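Local atomic coordinates of ubiquitin-conjugating enzyme E2, putative (Trypanosoma cruzi, PDB entry 4DS2), a protein that probably acts as a ubiquitin-conjugating (E2) enzyme, carrying activated ubiquitin as a thioester and passing it on towards target proteins. Residues Ser35-Ala40 with Phe132-Ser137; Pro86-Val91 with Ser121-Leu126. All blocks are in the same frame, centred on the assembly; numbering follows the deposited sequence.

Contact 1: residues Ser35-Ala40 with Phe132-Ser137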
loop_
_atom_site.group_PDB
_atom_site.type_symbol
_atom_site.label_atom_id
_atom_site.label_comp_id
_atom_site.label_asym_id
_atom_site.label_seq_id
_atom_site.Cartn_x
_atom_site.Cartn_y
_atom_site.Cartn_z
ATOM N N SER A 35 9.501 -4.830 -13.905
ATOM C CA SER A 35 10.068 -3.522 -13.605
ATOM C C SER A 35 10.772 -3.493 -12.225
ATOM O O SER A 35 10.181 -3.905 -11.213
ATOM C CB SER A 35 8.966 -2.456 -13.650
ATOM O OG SER A 35 9.517 -1.152 -13.594
ATOM N N PRO A 36 12.030 -2.994 -12.174
ATOM C CA PRO A 36 12.720 -2.791 -10.893
ATOM C C PRO A 36 12.175 -1.600 -10.088
ATOM O O PRO A 36 12.420 -1.543 -8.884
ATOM C CB PRO A 36 14.156 -2.490 -11.325
ATOM C CG PRO A 36 13.991 -1.769 -12.624
ATOM C CD PRO A 36 12.818 -2.443 -13.300
ATOM N N HIS A 37 11.462 -0.669 -10.748
ATOM C CA HIS A 37 10.888 0.529 -10.103
ATOM C C HIS A 37 9.501 0.322 -9.547
ATOM O O HIS A 37 9.044 1.092 -8.710
ATOM C CB HIS A 37 10.881 1.732 -11.048
ATOM C CG HIS A 37 10.543 3.036 -10.354
ATOM N ND1 HIS A 37 11.431 3.696 -9.591
ATOM C CD2 HIS A 37 9.355 3.768 -10.300
ATOM C CE1 HIS A 37 10.857 4.804 -9.087
ATOM N NE2 HIS A 37 9.583 4.849 -9.521
ATOM N N SER A 38 8.811 -0.709 -10.013
ATOM C CA SER A 38 7.475 -1.009 -9.518
ATOM C C SER A 38 7.502 -2.129 -8.479
ATOM O O SER A 38 8.383 -2.991 -8.458
ATOM C CB SER A 38 6.510 -1.345 -10.671
ATOM O OG SER A 38 5.844 -0.175 -11.113
ATOM N N THR A 39 6.503 -2.075 -7.623
ATOM C CA THR A 39 6.332 -3.029 -6.553
ATOM C C THR A 39 5.469 -4.147 -7.111
ATOM O O THR A 39 4.579 -3.888 -7.913
ATOM C CB THR A 39 5.643 -2.353 -5.355
ATOM O OG1 THR A 39 4.225 -2.592 -5.389
ATOM C CG2 THR A 39 5.937 -0.782 -5.372
ATOM N N ALA A 40 5.747 -5.390 -6.727
ATOM C CA ALA A 40 5.040 -6.522 -7.285
ATOM C C ALA A 40 4.131 -7.080 -6.192
ATOM O O ALA A 40 4.594 -7.402 -5.097
ATOM C CB ALA A 40 6.039 -7.569 -7.781
ATOM N N PHE A 132 6.960 3.309 -0.767
ATOM C CA PHE A 132 8.232 2.673 -1.095
ATOM C C PHE A 132 9.137 3.523 -2.000
ATOM O O PHE A 132 10.376 3.365 -1.989
ATOM C CB PHE A 132 7.953 1.322 -1.779
ATOM C CG PHE A 132 7.418 0.253 -0.862
ATOM C CD1 PHE A 132 7.712 0.241 0.512
ATOM C CD2 PHE A 132 6.674 -0.792 -1.386
ATOM C CE1 PHE A 132 7.254 -0.758 1.331
ATOM C CE2 PHE A 132 6.221 -1.809 -0.565
ATOM C CZ PHE A 132 6.516 -1.790 0.794
ATOM N N SER A 133 8.507 4.383 -2.813
ATOM C CA SER A 133 9.192 5.086 -3.896
ATOM C C SER A 133 9.096 6.598 -3.893
ATOM O O SER A 133 10.066 7.239 -4.247
ATOM C CB SER A 133 8.755 4.529 -5.234
ATOM O OG SER A 133 9.486 3.345 -5.466
ATOM N N GLN A 134 7.969 7.185 -3.496
ATOM C CA GLN A 134 7.862 8.631 -3.552
ATOM C C GLN A 134 7.842 9.247 -2.173
ATOM O O GLN A 134 7.304 10.324 -1.985
ATOM C CB GLN A 134 6.624 9.079 -4.335
ATOM C CG GLN A 134 6.466 8.472 -5.736
ATOM C CD GLN A 134 7.596 8.807 -6.736
ATOM O OE1 GLN A 134 8.397 9.727 -6.527
ATOM N NE2 GLN A 134 7.626 8.073 -7.861
ATOM N N TYR A 135 8.474 8.611 -1.215
ATOM C CA TYR A 135 8.396 9.086 0.162
ATOM C C TYR A 135 9.121 10.398 0.431
ATOM O O TYR A 135 8.668 11.170 1.318
ATOM C CB TYR A 135 8.908 8.030 1.152
ATOM C CG TYR A 135 10.288 7.509 0.834
ATOM C CD1 TYR A 135 10.457 6.471 -0.093
ATOM C CD2 TYR A 135 11.412 8.053 1.434
ATOM C CE1 TYR A 135 11.708 5.989 -0.407
ATOM C CE2 TYR A 135 12.683 7.571 1.131
ATOM C CZ TYR A 135 12.827 6.529 0.216
ATOM O OH TYR A 135 14.072 6.020 -0.085
ATOM N N LYS A 136 10.227 10.656 -0.297
ATOM C CA LYS A 136 11.064 11.884 -0.102
ATOM C C LYS A 136 10.304 13.190 -0.262
ATOM O O LYS A 136 10.675 14.173 0.371
ATOM C CB LYS A 136 12.291 11.912 -1.035
ATOM C CG LYS A 136 13.362 10.877 -0.709
ATOM C CD LYS A 136 14.725 11.216 -1.312
ATOM C CE LYS A 136 15.654 9.991 -1.386
ATOM N NZ LYS A 136 15.484 9.012 -2.513
ATOM N N SER A 137 9.261 13.201 -1.100
ATOM C CA SER A 137 8.452 14.419 -1.333
ATOM C C SER A 137 7.231 14.471 -0.387
ATOM O O SER A 137 6.243 13.723 -0.510
ATOM C CB SER A 137 8.049 14.564 -2.790
ATOM O OG SER A 137 7.044 13.629 -3.071
#

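Contact 2: residues Pro86-Val91 with Ser121-Leu126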
loop_
_atom_site.group_PDB
_atom_site.type_symbol
_atom_site.label_atom_id
_atom_site.label_comp_id
_atom_site.label_asym_id
_atom_site.label_seq_id
_atom_site.Cartn_x
_atom_site.Cartn_y
_atom_site.Cartn_z
ATOM N N PRO A 86 -11.146 1.917 -0.151
ATOM C CA PRO A 86 -10.725 1.095 0.976
ATOM C C PRO A 86 -9.555 1.688 1.705
ATOM O O PRO A 86 -8.869 2.540 1.188
ATOM C CB PRO A 86 -10.218 -0.171 0.299
ATOM C CG PRO A 86 -9.716 0.327 -1.005
ATOM C CD PRO A 86 -10.733 1.332 -1.431
ATOM N N THR A 87 -9.292 1.162 2.877
ATOM C CA THR A 87 -8.181 1.565 3.696
ATOM C C THR A 87 -7.094 0.549 3.447
ATOM O O THR A 87 -7.338 -0.657 3.441
ATOM C CB THR A 87 -8.609 1.588 5.183
ATOM O OG1 THR A 87 -9.376 2.765 5.401
ATOM C CG2 THR A 87 -7.426 1.593 6.151
ATOM N N VAL A 88 -5.889 1.034 3.203
ATOM C CA VAL A 88 -4.705 0.163 3.215
ATOM C C VAL A 88 -3.988 0.287 4.576
ATOM O O VAL A 88 -3.982 1.377 5.194
ATOM C CB VAL A 88 -3.792 0.469 2.018
ATOM C CG1 VAL A 88 -2.592 -0.476 1.928
ATOM C CG2 VAL A 88 -4.619 0.377 0.729
ATOM N N ARG A 89 -3.451 -0.849 5.040
ATOM C CA ARG A 89 -2.763 -0.966 6.321
ATOM C C ARG A 89 -1.585 -1.884 6.121
ATOM O O ARG A 89 -1.703 -2.859 5.400
ATOM C CB ARG A 89 -3.701 -1.571 7.346
ATOM C CG ARG A 89 -3.379 -1.328 8.819
ATOM C CD ARG A 89 -4.644 -1.484 9.667
ATOM N NE ARG A 89 -4.387 -1.611 11.113
ATOM C CZ ARG A 89 -4.675 -0.686 12.051
ATOM N NH1 ARG A 89 -5.223 0.486 11.727
ATOM N NH2 ARG A 89 -4.405 -0.924 13.341
ATOM N N PHE A 90 -0.437 -1.580 6.711
ATOM C CA PHE A 90 0.686 -2.530 6.661
ATOM C C PHE A 90 0.552 -3.467 7.821
ATOM O O PHE A 90 0.413 -2.982 8.956
ATOM C CB PHE A 90 2.024 -1.800 6.676
ATOM C CG PHE A 90 2.313 -1.127 5.380
ATOM C CD1 PHE A 90 1.718 0.091 5.070
ATOM C CD2 PHE A 90 3.108 -1.740 4.417
ATOM C CE1 PHE A 90 1.951 0.691 3.847
ATOM C CE2 PHE A 90 3.350 -1.125 3.202
ATOM C CZ PHE A 90 2.774 0.082 2.918
ATOM N N VAL A 91 0.541 -4.779 7.540
ATOM C CA VAL A 91 0.609 -5.782 8.591
ATOM C C VAL A 91 2.072 -5.932 9.011
ATOM O O VAL A 91 2.347 -6.032 10.194
ATOM C CB VAL A 91 0.067 -7.157 8.163
ATOM C CG1 VAL A 91 0.342 -8.199 9.251
ATOM C CG2 VAL A 91 -1.422 -7.078 7.838
ATOM N N SER A 121 -7.242 -1.909 -7.459
ATOM C CA SER A 121 -5.886 -1.936 -8.034
ATOM C C SER A 121 -5.159 -0.601 -8.021
ATOM O O SER A 121 -3.982 -0.529 -7.672
ATOM C CB SER A 121 -5.983 -2.352 -9.493
ATOM O OG SER A 121 -6.769 -3.517 -9.594
ATOM N N ASP A 122 -5.858 0.443 -8.479
ATOM C CA ASP A 122 -5.297 1.813 -8.590
ATOM C C ASP A 122 -4.942 2.362 -7.212
ATOM O O ASP A 122 -3.883 2.918 -7.016
ATOM C CB ASP A 122 -6.276 2.721 -9.347
ATOM C CG ASP A 122 -6.569 2.209 -10.795
ATOM O OD1 ASP A 122 -5.724 1.484 -11.361
ATOM O OD2 ASP A 122 -7.650 2.499 -11.372
ATOM N N VAL A 123 -5.804 2.111 -6.239
ATOM C CA VAL A 123 -5.566 2.480 -4.856
ATOM C C VAL A 123 -4.345 1.766 -4.277
ATOM O O VAL A 123 -3.575 2.331 -3.479
ATOM C CB VAL A 123 -6.775 2.077 -3.976
ATOM C CG1 VAL A 123 -6.475 2.361 -2.510
ATOM C CG2 VAL A 123 -8.064 2.740 -4.463
ATOM N N ILE A 124 -4.187 0.499 -4.645
ATOM C CA ILE A 124 -3.124 -0.305 -4.067
ATOM C C ILE A 124 -1.800 0.130 -4.663
ATOM O O ILE A 124 -0.821 0.256 -3.943
ATOM C CB ILE A 124 -3.353 -1.830 -4.242
ATOM C CG1 ILE A 124 -4.690 -2.262 -3.592
ATOM C CG2 ILE A 124 -2.198 -2.616 -3.603
ATOM C CD1 ILE A 124 -5.251 -3.582 -4.115
ATOM N N LYS A 125 -1.782 0.387 -5.968
ATOM C CA LYS A 125 -0.560 0.814 -6.615
ATOM C C LYS A 125 -0.153 2.206 -6.173
ATOM O O LYS A 125 1.029 2.484 -6.075
ATOM C CB LYS A 125 -0.680 0.716 -8.129
ATOM C CG LYS A 125 -0.824 -0.739 -8.605
ATOM C CD LYS A 125 -0.700 -0.881 -10.123
ATOM C CE LYS A 125 -1.693 -1.875 -10.716
ATOM N NZ LYS A 125 -2.942 -1.144 -11.102
ATOM N N LEU A 126 -1.118 3.072 -5.890
ATOM C CA LEU A 126 -0.810 4.448 -5.469
ATOM C C LEU A 126 -0.087 4.460 -4.141
ATOM O O LEU A 126 0.812 5.274 -3.928
ATOM C CB LEU A 126 -2.077 5.330 -5.377
ATOM C CG LEU A 126 -1.818 6.734 -4.795
ATOM C CD1 LEU A 126 -2.903 7.713 -5.173
ATOM C CD2 LEU A 126 -1.651 6.706 -3.268
#

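Contact 1: residues Ser35-Ala40 with Phe132-Ser137
His37 meets both Ser133 and Gln134 in the loop that leaves helix 120-132. With CG anti to the backbone N (chi1 -169°), its imidazole swings out towards the second segment. Ser133 OG lies over one face of the ring, 4.1 Å from His37 CE1, and at 4.0 Å from His37 O it is too distant for a hydrogen bond. At the ring edge, near its plane, His37 NE2 faces Gln134 NE2 at 4.1 Å; the two side chains cross at about a right angle, with ring and amide planes 58° apart. The polar ends turn to other partners: His37 ND1 is hydrogen-bonded to Asp61, and Gln134 NE2 only weakly to Asp129. Two residues on, Thr39 turns its methyl inward, CG2 meeting CD2 of the Phe132 ring at its edge, 4.1 Å away. The same ring also meets Tyr71 and Tyr64, an aromatic group the methyl joins. Thus the loop before strand 40-46 touches the end of helix 120-132 and the loop after it in the ubiquitin-conjugating (UBC) fold, through van der Waals contacts that are apolar at Thr39 and more polar at His37, where Asp61 probably orients the imidazole more than Ser133 or Gln134 does.

Contact 2: residues Pro86-Val91 with Ser121-Leu126
Val123 of helix 120-132 packs against Pro86, just before strand 87-90, and Val88 within it. Its CB points at the strand and lies behind two methyls that share the contact unequally. CG1, anti to the backbone N (chi1 175°), does most of the touching: it comes within 4.1 Å of Pro86 CG, at the outer end of the pyrrolidine ring, and within 4.2 Å of Val88 CG2. This methyl therefore bridges two residues that both face the helix, while Thr87 between them turns its side chain away. CG2, the second branch, stays on the proline side, 4.3 Å from Pro86 CD. Pro86 and Val123 meet tip to tip, whereas Val88 offers CG1 a single methyl. All three touching residues are buried, and their neighbours continue the apolar layer: Pro86 also meets Tyr81 and Val75 of strand 70-76, Val88 meets Leu73 and Val127, and Val123 meets Trp114 in a loop and Val110 in helix 108-111. This is the packing of helix 120-132 against one face of the antiparallel sheet in the alpha/beta fold of ubiquitin-conjugating enzymes. The junction consists of aliphatic carbon meeting aliphatic carbon, without a directional bond to set its geometry, so the fit of helix on strand here probably rests on side-chain shape and on the exclusion of water.

In the fold
From the N terminus the chain runs through helix 11-27 to the loop 35-40, where contact 1 begins; its partner, 132-137, comes only after the four-stranded sheet and helix 120-132 have been built. Contact 1 thus closes a long excursion, within which contact 2 closes a shorter one, from the edge strand 87-90 to the early turns of that helix. Helix 120-132 joins the two: its beginning lies on the last strand, and its end meets the loop leading into the first strand, 40-46. The contact centres are about 14 Å apart, yet the sets touch where Phe132 CZ packs 4.0 Å from Phe90 CE2.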